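Local coordinates for protein thin, isoform D (Drosophila melanogaster, PDB 6XG7) that probably acts as a ubiquitin ligase of the RING-NHL type in muscle, with this NHL-repeat beta-propeller serving as its likely protein-binding region, at residues 51-54 against 55-59. Sequence-based numbering, arbitrary orientation.
Sequences LAVG and PDNSI
Leu51 meets Ile59 through one methyl pair, CD1 to CG2 at 4.0 Å, the two side chains running abreast on the same face of the sheet. Both also rest on Leu295 of strand 294-298, in the neighbouring blade. Ala52 contributes its backbone, hydrogen-bonded to Val60 further along strand 58-63. Val53 sits opposite Ile59 in an antiparallel non-hydrogen-bonded pair. With its CG1 anti to the backbone N (chi1 174°), that methyl comes alongside the Asn57 amide, 3.7 Å from OD1, while Val53 CA makes a CH...O contact of 3.2 Å with Ser58 O. This is the tight hairpin between the first two strands of a beta-propeller blade, strand 51-54 being the innermost, and it closes with a G1 beta bulge, in which Asn57 and Ser58 together stand across from the single residue Gly54. Gly54 N donates to Ser58 O at 2.9 Å (160° at the hydrogen). The return bond, Ser58 N to Gly54 O, is weak at 3.3 Å. A water fills in beside it, donating to Gly54 O (2.8 Å) and accepting from Asn57 N (3.0 Å). Asn57 ND2 bonds to Ser290 OG, tying the turn to the adjacent blade.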
# COMPACT_ATOMS: atom_id res chain seq x y z
N LEU A 51 -2.03 -2.76 3.45
CA LEU A 51 -2.84 -3.92 3.13
C LEU A 51 -2.24 -4.62 1.92
O LEU A 51 -1.73 -3.97 1.01
CB LEU A 51 -4.23 -3.39 2.76
CG LEU A 51 -5.46 -4.25 2.66
CD1 LEU A 51 -5.62 -5.08 3.91
CD2 LEU A 51 -6.65 -3.32 2.43
N ALA A 52 -2.35 -5.94 1.88
CA ALA A 52 -1.88 -6.68 0.72
C ALA A 52 -2.76 -7.89 0.53
O ALA A 52 -3.42 -8.34 1.47
CB ALA A 52 -0.43 -7.12 0.90
N VAL A 53 -2.74 -8.45 -0.68
CA VAL A 53 -3.35 -9.74 -0.95
C VAL A 53 -2.25 -10.78 -1.11
O VAL A 53 -1.26 -10.55 -1.82
CB VAL A 53 -4.28 -9.69 -2.18
CG1 VAL A 53 -4.79 -11.08 -2.54
CG2 VAL A 53 -5.46 -8.81 -1.86
N GLY A 54 -2.40 -11.89 -0.41
CA GLY A 54 -1.44 -12.97 -0.48
C GLY A 54 -2.01 -14.15 -1.23
O GLY A 54 -3.08 -14.06 -1.85
N PRO A 55 -1.31 -15.29 -1.20
CA PRO A 55 -1.79 -16.49 -1.90
C PRO A 55 -3.22 -16.82 -1.51
O PRO A 55 -3.64 -16.62 -0.37
CB PRO A 55 -0.84 -17.59 -1.41
CG PRO A 55 0.35 -16.91 -0.92
CD PRO A 55 -0.05 -15.53 -0.48
N ASP A 56 -3.97 -17.35 -2.47
CA ASP A 56 -5.33 -17.81 -2.20
C ASP A 56 -6.24 -16.66 -1.77
O ASP A 56 -7.20 -16.86 -1.01
CB ASP A 56 -5.28 -18.93 -1.16
CG ASP A 56 -6.48 -19.82 -1.22
OD1 ASP A 56 -7.20 -19.80 -2.24
OD2 ASP A 56 -6.68 -20.54 -0.23
N ASN A 57 -5.96 -15.45 -2.25
CA ASN A 57 -6.73 -14.24 -1.93
C ASN A 57 -6.79 -13.99 -0.43
O ASN A 57 -7.79 -13.51 0.11
CB ASN A 57 -8.12 -14.25 -2.56
CG ASN A 57 -8.08 -13.91 -4.04
OD1 ASN A 57 -7.25 -13.13 -4.49
ND2 ASN A 57 -8.98 -14.50 -4.80
N SER A 58 -5.68 -14.26 0.25
CA SER A 58 -5.61 -13.92 1.66
C SER A 58 -5.50 -12.41 1.82
O SER A 58 -5.02 -11.70 0.93
CB SER A 58 -4.40 -14.60 2.28
OG SER A 58 -3.23 -14.15 1.64
N ILE A 59 -5.99 -11.93 2.96
CA ILE A 59 -6.03 -10.52 3.29
C ILE A 59 -4.97 -10.28 4.36
O ILE A 59 -5.05 -10.85 5.46
CB ILE A 59 -7.41 -10.11 3.82
CG1 ILE A 59 -8.47 -10.37 2.76
CG2 ILE A 59 -7.41 -8.66 4.29
CD1 ILE A 59 -9.91 -10.22 3.26
O HOH W 1 -4.10 -14.55 -4.43